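Local coordinates for uncharacterized protein (Mycobacterium avium subsp. paratuberculosis, PDB 4R9Z) that probably hydrolyses fatty acyl-CoA thioesters, using a double hot-dog fold, at residues P124-A129 with W235-R240; W225-A230 with G261-T266; A44-A49 with V76-V81. All blocks are in the same frame, centred on the assembly; numbering follows the deposited sequence.

In the fold
From the N terminus, contact 3 closes first: helix 39-52 packs on strand 76-85 after a loop that carries strand 58-66, all in the N-terminal hot-dog half. Contact 1 then closes a span of 105 residues, from 124-129 to strand 236-246, with helices 188-201 and 204-211 in it. Contact 2 closes a shorter one of 30 residues, which carries strands 236-246 and 249-258 and joins strand 218-226 to strand 263-272. The two cross, since 225-230 comes before 235-240 and 261-266 after it. They touch through Met126 on Gly261 and Pro124 on Leu263, tying 124-129 to the start of strand 263-272. Contact 3 lies across the chain from contact 1, centres about 30 Å apart.

Contact 1. Residues P124-A129 with W235-R240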
# COMPACT_ATOMS: atom_id res chain seq x y z
N PRO B 124 -16.13 0.06 7.80
CA PRO B 124 -17.05 1.09 7.31
C PRO B 124 -18.38 0.44 6.93
O PRO B 124 -18.39 -0.69 6.43
CB PRO B 124 -16.34 1.65 6.07
CG PRO B 124 -15.31 0.62 5.71
CD PRO B 124 -14.92 -0.05 6.98
N ILE B 125 -19.47 1.16 7.14
CA ILE B 125 -20.78 0.63 6.80
C ILE B 125 -20.96 0.68 5.30
O ILE B 125 -20.66 1.69 4.66
CB ILE B 125 -21.92 1.43 7.48
CG1 ILE B 125 -21.66 1.55 8.99
CG2 ILE B 125 -23.27 0.78 7.22
CD1 ILE B 125 -21.43 0.23 9.68
N MET B 126 -21.47 -0.40 4.74
CA MET B 126 -21.70 -0.47 3.31
C MET B 126 -22.78 0.51 2.90
O MET B 126 -23.85 0.54 3.50
CB MET B 126 -22.08 -1.87 2.90
CG MET B 126 -22.26 -2.05 1.43
SD MET B 126 -22.99 -3.66 1.15
CE MET B 126 -23.67 -3.40 -0.47
N PRO B 127 -22.50 1.35 1.89
CA PRO B 127 -23.47 2.34 1.43
C PRO B 127 -24.74 1.70 0.89
O PRO B 127 -24.66 0.69 0.19
CB PRO B 127 -22.72 3.07 0.30
CG PRO B 127 -21.28 2.85 0.60
CD PRO B 127 -21.19 1.49 1.22
N GLU B 128 -25.90 2.27 1.21
CA GLU B 128 -27.15 1.81 0.63
C GLU B 128 -27.16 2.05 -0.87
O GLU B 128 -26.80 3.13 -1.34
CB GLU B 128 -28.35 2.47 1.28
CG GLU B 128 -28.45 2.24 2.77
CD GLU B 128 -29.62 2.98 3.38
OE1 GLU B 128 -30.45 3.50 2.61
OE2 GLU B 128 -29.71 3.04 4.63
N ALA B 129 -27.60 1.05 -1.62
CA ALA B 129 -27.66 1.16 -3.07
C ALA B 129 -28.79 0.29 -3.62
O ALA B 129 -29.20 -0.68 -2.98
CB ALA B 129 -26.33 0.76 -3.67
N TRP B 235 -23.53 -11.19 -5.67
CA TRP B 235 -22.94 -9.92 -6.10
C TRP B 235 -22.06 -9.29 -5.02
O TRP B 235 -22.27 -9.52 -3.82
CB TRP B 235 -24.03 -8.93 -6.52
CG TRP B 235 -24.76 -9.34 -7.75
CD1 TRP B 235 -25.86 -10.16 -7.82
CD2 TRP B 235 -24.46 -8.96 -9.10
NE1 TRP B 235 -26.25 -10.31 -9.13
CE2 TRP B 235 -25.41 -9.58 -9.93
CE3 TRP B 235 -23.47 -8.16 -9.68
CZ2 TRP B 235 -25.41 -9.43 -11.32
CZ3 TRP B 235 -23.47 -8.01 -11.06
CH2 TRP B 235 -24.43 -8.64 -11.86
N LEU B 236 -21.09 -8.49 -5.46
CA LEU B 236 -20.21 -7.77 -4.55
C LEU B 236 -20.24 -6.27 -4.83
O LEU B 236 -20.25 -5.86 -5.99
CB LEU B 236 -18.77 -8.28 -4.67
CG LEU B 236 -18.43 -9.69 -4.21
CD1 LEU B 236 -16.93 -9.84 -4.11
CD2 LEU B 236 -19.09 -9.99 -2.88
N PHE B 237 -20.24 -5.48 -3.77
CA PHE B 237 -20.22 -4.02 -3.89
C PHE B 237 -18.78 -3.51 -3.90
O PHE B 237 -18.03 -3.73 -2.95
CB PHE B 237 -20.99 -3.39 -2.73
CG PHE B 237 -21.23 -1.91 -2.89
CD1 PHE B 237 -20.30 -0.99 -2.44
CD2 PHE B 237 -22.41 -1.44 -3.45
CE1 PHE B 237 -20.52 0.37 -2.58
CE2 PHE B 237 -22.64 -0.09 -3.58
CZ PHE B 237 -21.70 0.82 -3.15
N TYR B 238 -18.39 -2.84 -4.98
CA TYR B 238 -17.05 -2.27 -5.06
C TYR B 238 -17.11 -0.75 -5.16
O TYR B 238 -17.27 -0.20 -6.25
CB TYR B 238 -16.28 -2.85 -6.25
CG TYR B 238 -14.80 -2.58 -6.21
CD1 TYR B 238 -14.14 -2.38 -5.00
CD2 TYR B 238 -14.04 -2.56 -7.38
CE1 TYR B 238 -12.77 -2.14 -4.97
CE2 TYR B 238 -12.68 -2.32 -7.35
CZ TYR B 238 -12.05 -2.12 -6.14
OH TYR B 238 -10.69 -1.89 -6.10
N ASP B 239 -16.96 -0.09 -4.02
CA ASP B 239 -16.92 1.36 -3.97
C ASP B 239 -15.59 1.85 -4.52
O ASP B 239 -14.54 1.40 -4.09
CB ASP B 239 -17.13 1.83 -2.53
CG ASP B 239 -17.74 3.21 -2.44
OD1 ASP B 239 -18.08 3.77 -3.50
OD2 ASP B 239 -17.88 3.72 -1.31
N ARG B 240 -15.65 2.77 -5.48
CA ARG B 240 -14.45 3.26 -6.16
C ARG B 240 -14.42 4.78 -6.20
O ARG B 240 -15.45 5.42 -6.40
CB ARG B 240 -14.39 2.73 -7.60
CG ARG B 240 -14.53 1.23 -7.75
CD ARG B 240 -14.53 0.81 -9.23
NE ARG B 240 -15.67 1.35 -9.96
CZ ARG B 240 -15.86 1.22 -11.27
NH1 ARG B 240 -14.98 0.56 -12.01
NH2 ARG B 240 -16.94 1.74 -11.84
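The flat group here is the Phe237 ring, and Met126, Pro127 and Ala129 all come to it obliquely; from outside the two segments, Trp177 meets it edge-to-face. Met126 makes a Met-aromatic contact, with SD 5.4 Å from the centroid of the Phe237 ring and 36° off its normal. This is a surface contact of the double hot-dog fold: an irregular segment, 124-129, lies along the beginning of strand 236-246.

Met126 reaches over because its side chain is fully extended, with CG anti to the backbone N (chi1 -177°). That carries the methyl CE to 3.5 Å from CB of Phe237, at the root of the ring. Farther out, Pro127 CD lies 4.0 Å from CE1 of Phe237, while Ala129 CB sits 3.8 Å from its CE2, so Pro127 and Ala129 meet the two different CE corners of the ring. Strand 236-246 is paired with strands 176-180 and 249-258, and Met126 also rests on Trp177 and Phe257. Asp239 has its salt bridge elsewhere, from OD1 to Arg173; its OD2 comes 4.0 Å from CG of Pro127.

Contact 2. Residues W225-A230 with G261-T266; sequences WFHGRA and GELVCT
Trp225 and Thr266 form an antiparallel hydrogen-bonded pair, where strand 218-226 pairs with strand 263-272 in the double hot-dog fold. Beside it, Val264 and Cys265 both face Met256 of strand 249-258, a classic beta bulge.

The tight part is the ladder and the turn after it. Trp225 N gives a nearly straight bond to Thr266 O (2.8 Å, 175°), and Thr266 N returns one to Trp225 O. Past the non-hydrogen-bonded pair of Phe226 and Cys265, the chain leaves the strand, yet His227 N still reaches Val264 O at 2.8 Å; Gly228 N adds a weak bond of 3.4 Å to the same Val264 O. The His227 imidazole swings to the side of its own carbonyl carbon (chi1 -173°), which lays it against Leu263, whose CD2 sits over one ring face, 3.9 Å from the centroid, in a CH-pi contact. His227 ND1 donates to Leu263 O at 3.1 Å, bent to 137° and approaching from above the carbonyl plane, while NE2 makes a weak hydrogen bond to Ser245 O of the second subunit. On another flank, Ala230 CB packs on CG1 of Val264 at 3.8 Å, and helix 188-201 covers Ala230 and Cys265.

Outward, the grip slackens. The guanidinium of Arg229 is salt-bridged to Glu58, outside both segments, and exposed Glu262 brings OE2 only to 4.3 Å from CA of Gly228.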
# COMPACT_ATOMS: atom_id res chain seq x y z
N TRP B 225 -5.73 -4.68 1.24
CA TRP B 225 -5.78 -5.20 2.60
C TRP B 225 -7.07 -6.01 2.77
O TRP B 225 -8.17 -5.49 2.62
CB TRP B 225 -5.71 -4.07 3.62
CG TRP B 225 -4.46 -3.25 3.52
CD1 TRP B 225 -3.32 -3.41 4.24
CD2 TRP B 225 -4.22 -2.16 2.62
NE1 TRP B 225 -2.38 -2.48 3.86
CE2 TRP B 225 -2.91 -1.70 2.87
CE3 TRP B 225 -4.99 -1.52 1.64
CZ2 TRP B 225 -2.36 -0.64 2.17
CZ3 TRP B 225 -4.43 -0.46 0.95
CH2 TRP B 225 -3.13 -0.03 1.22
N PHE B 226 -6.94 -7.28 3.10
CA PHE B 226 -8.07 -8.15 3.21
C PHE B 226 -8.69 -8.11 4.57
O PHE B 226 -8.02 -8.00 5.54
CB PHE B 226 -7.67 -9.56 2.87
CG PHE B 226 -7.23 -9.74 1.46
CD1 PHE B 226 -8.13 -9.90 0.45
CD2 PHE B 226 -5.91 -9.75 1.16
CE1 PHE B 226 -7.71 -10.07 -0.83
CE2 PHE B 226 -5.48 -9.91 -0.12
CZ PHE B 226 -6.39 -10.08 -1.11
N HIS B 227 -10.00 -8.19 4.60
CA HIS B 227 -10.72 -8.07 5.84
C HIS B 227 -11.46 -9.34 6.15
O HIS B 227 -11.19 -10.01 7.11
CB HIS B 227 -11.68 -6.91 5.73
CG HIS B 227 -12.37 -6.58 6.99
ND1 HIS B 227 -13.62 -7.06 7.30
CD2 HIS B 227 -12.02 -5.78 8.01
CE1 HIS B 227 -13.99 -6.59 8.46
NE2 HIS B 227 -13.04 -5.81 8.92
N GLY B 228 -12.41 -9.67 5.31
CA GLY B 228 -13.26 -10.79 5.53
C GLY B 228 -13.20 -11.59 4.29
O GLY B 228 -12.66 -11.15 3.32
N ARG B 229 -13.71 -12.80 4.33
CA ARG B 229 -13.64 -13.69 3.19
C ARG B 229 -14.75 -13.41 2.18
O ARG B 229 -15.92 -13.30 2.54
CB ARG B 229 -13.67 -15.14 3.66
CG ARG B 229 -12.69 -16.02 2.92
CD ARG B 229 -12.65 -17.40 3.52
NE ARG B 229 -11.90 -17.40 4.77
CZ ARG B 229 -11.58 -18.50 5.45
NH1 ARG B 229 -11.93 -19.69 4.99
NH2 ARG B 229 -10.89 -18.40 6.59
N ALA B 230 -14.38 -13.31 0.91
CA ALA B 230 -15.31 -12.93 -0.14
C ALA B 230 -16.28 -14.05 -0.49
O ALA B 230 -15.90 -15.22 -0.57
CB ALA B 230 -14.55 -12.50 -1.38
N GLY B 261 -22.99 -7.13 3.27
CA GLY B 261 -22.48 -5.89 3.81
C GLY B 261 -21.21 -6.03 4.63
O GLY B 261 -20.74 -5.06 5.23
N GLU B 262 -20.66 -7.24 4.69
CA GLU B 262 -19.36 -7.44 5.33
C GLU B 262 -18.25 -6.92 4.42
O GLU B 262 -18.26 -7.15 3.20
CB GLU B 262 -19.13 -8.91 5.68
CG GLU B 262 -17.99 -9.12 6.68
CD GLU B 262 -17.58 -10.57 6.83
OE1 GLU B 262 -17.97 -11.39 5.97
OE2 GLU B 262 -16.86 -10.89 7.81
N LEU B 263 -17.30 -6.20 5.01
CA LEU B 263 -16.16 -5.68 4.27
C LEU B 263 -15.25 -6.83 3.81
O LEU B 263 -14.91 -7.72 4.60
CB LEU B 263 -15.38 -4.68 5.12
CG LEU B 263 -14.11 -4.07 4.51
CD1 LEU B 263 -14.47 -3.16 3.34
CD2 LEU B 263 -13.34 -3.32 5.57
N VAL B 264 -14.86 -6.81 2.54
CA VAL B 264 -14.00 -7.84 2.00
C VAL B 264 -12.55 -7.37 1.91
O VAL B 264 -11.64 -8.05 2.39
CB VAL B 264 -14.48 -8.28 0.60
CG1 VAL B 264 -13.42 -9.13 -0.09
CG2 VAL B 264 -15.79 -9.05 0.72
N CYS B 265 -12.34 -6.21 1.32
CA CYS B 265 -11.00 -5.66 1.21
C CYS B 265 -11.00 -4.14 1.09
O CYS B 265 -11.97 -3.55 0.64
CB CYS B 265 -10.27 -6.27 0.02
SG CYS B 265 -10.94 -5.79 -1.58
N THR B 266 -9.89 -3.54 1.51
CA THR B 266 -9.63 -2.12 1.29
C THR B 266 -8.53 -2.03 0.25
O THR B 266 -7.60 -2.84 0.26
CB THR B 266 -9.21 -1.39 2.58
OG1 THR B 266 -10.16 -1.64 3.61
CG2 THR B 266 -9.11 0.11 2.34

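Contact 3. Residues A44-A49 with V76-V81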
# COMPACT_ATOMS: atom_id res chain seq x y z
N ALA B 44 -2.46 -10.97 -9.56
CA ALA B 44 -3.26 -12.09 -9.05
C ALA B 44 -2.46 -13.38 -9.11
O ALA B 44 -2.51 -14.20 -8.19
CB ALA B 44 -4.55 -12.22 -9.82
N GLN B 45 -1.74 -13.57 -10.21
CA GLN B 45 -0.88 -14.73 -10.38
C GLN B 45 0.24 -14.72 -9.35
O GLN B 45 0.55 -15.74 -8.74
CB GLN B 45 -0.31 -14.78 -11.80
CG GLN B 45 -1.29 -15.29 -12.85
CD GLN B 45 -0.67 -15.39 -14.23
OE1 GLN B 45 0.22 -14.61 -14.59
NE2 GLN B 45 -1.14 -16.35 -15.01
N ALA B 46 0.85 -13.56 -9.17
CA ALA B 46 1.95 -13.40 -8.22
C ALA B 46 1.49 -13.67 -6.79
O ALA B 46 2.24 -14.20 -5.98
CB ALA B 46 2.55 -12.02 -8.33
N LEU B 47 0.24 -13.32 -6.50
CA LEU B 47 -0.32 -13.55 -5.18
C LEU B 47 -0.54 -15.03 -4.95
O LEU B 47 -0.33 -15.53 -3.84
CB LEU B 47 -1.64 -12.80 -5.01
CG LEU B 47 -2.29 -13.02 -3.64
CD1 LEU B 47 -1.41 -12.49 -2.51
CD2 LEU B 47 -3.70 -12.41 -3.58
N LEU B 48 -0.95 -15.73 -5.99
CA LEU B 48 -1.12 -17.18 -5.90
C LEU B 48 0.24 -17.85 -5.72
O LEU B 48 0.36 -18.83 -4.99
CB LEU B 48 -1.83 -17.73 -7.14
CG LEU B 48 -3.33 -17.43 -7.15
CD1 LEU B 48 -3.94 -17.70 -8.51
CD2 LEU B 48 -4.02 -18.23 -6.06
N ALA B 49 1.24 -17.31 -6.40
CA ALA B 49 2.59 -17.82 -6.27
C ALA B 49 3.02 -17.79 -4.82
O ALA B 49 3.37 -18.82 -4.25
CB ALA B 49 3.54 -17.02 -7.13
N VAL B 76 4.98 -15.90 -18.10
CA VAL B 76 5.71 -15.13 -17.10
C VAL B 76 6.31 -16.00 -15.99
O VAL B 76 5.63 -16.86 -15.43
CB VAL B 76 4.78 -14.07 -16.46
CG1 VAL B 76 5.47 -13.36 -15.29
CG2 VAL B 76 4.30 -13.07 -17.51
N ASP B 77 7.58 -15.76 -15.66
CA ASP B 77 8.25 -16.50 -14.59
C ASP B 77 8.12 -15.78 -13.26
O ASP B 77 8.54 -14.63 -13.13
CB ASP B 77 9.74 -16.69 -14.90
CG ASP B 77 9.99 -17.37 -16.23
OD1 ASP B 77 9.27 -18.34 -16.56
OD2 ASP B 77 10.91 -16.93 -16.96
N PHE B 78 7.55 -16.46 -12.27
CA PHE B 78 7.43 -15.90 -10.93
C PHE B 78 8.42 -16.53 -9.96
O PHE B 78 8.36 -17.73 -9.70
CB PHE B 78 6.01 -16.09 -10.39
CG PHE B 78 4.95 -15.40 -11.19
CD1 PHE B 78 4.42 -16.00 -12.32
CD2 PHE B 78 4.47 -14.16 -10.81
CE1 PHE B 78 3.44 -15.37 -13.06
CE2 PHE B 78 3.49 -13.52 -11.55
CZ PHE B 78 2.98 -14.13 -12.67
N GLU B 79 9.32 -15.71 -9.42
CA GLU B 79 10.20 -16.16 -8.35
C GLU B 79 9.67 -15.69 -7.00
O GLU B 79 9.37 -14.51 -6.83
CB GLU B 79 11.63 -15.65 -8.55
CG GLU B 79 12.58 -16.06 -7.43
CD GLU B 79 13.94 -15.37 -7.49
OE1 GLU B 79 14.07 -14.36 -8.22
OE2 GLU B 79 14.87 -15.83 -6.79
N VAL B 80 9.56 -16.62 -6.06
CA VAL B 80 9.12 -16.30 -4.70
C VAL B 80 10.29 -16.34 -3.73
O VAL B 80 11.18 -17.19 -3.84
CB VAL B 80 8.03 -17.27 -4.22
CG1 VAL B 80 7.52 -16.88 -2.84
CG2 VAL B 80 6.88 -17.33 -5.21
N VAL B 81 10.31 -15.40 -2.79
CA VAL B 81 11.34 -15.33 -1.77
C VAL B 81 10.73 -15.28 -0.36
O VAL B 81 9.76 -14.55 -0.13
CB VAL B 81 12.26 -14.11 -1.99
CG1 VAL B 81 13.21 -13.93 -0.81
CG2 VAL B 81 13.04 -14.28 -3.29
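Phe78 projects from its strand toward the helix and is met there by Gln45, Ala46 and Ala49; this is the helix-on-sheet packing of a hot-dog fold, with helix 44-49 and strand 76-81 crossing at -41° and their axes 8.9 Å apart at closest approach.

The apolar contacts come from small side chains. Ala46 CB lies 3.7 Å from CE2 of Phe78, while Ala49, one turn on, brings its CB to both Phe78 CB and Val80 CG2, 3.9 Å from the latter. Within the strand, Val76 CG1 sits over one face of the Phe78 ring.

The polar side chain here is Gln45. A chi1 of -78° sets its CG opposite the carbonyl carbon, and the extended chain beyond brings OE1 to the ring edge, 3.4 Å from CZ of Phe78. Amide and ring planes stand 89° apart. Its hydrogen bonds go elsewhere: NE2 to the carbonyls of Thr14 and Gln28, OE1 to Gln29 NE2. These three would hold the amide's rotation.

Around this core, strand 76-85 is paired with strand 24-27 and with strand 89-98, whose Val94 and Ala96 also touch Phe78. The helix's other flank, with Ala44, Leu47 and Leu48, packs against helix 188-201.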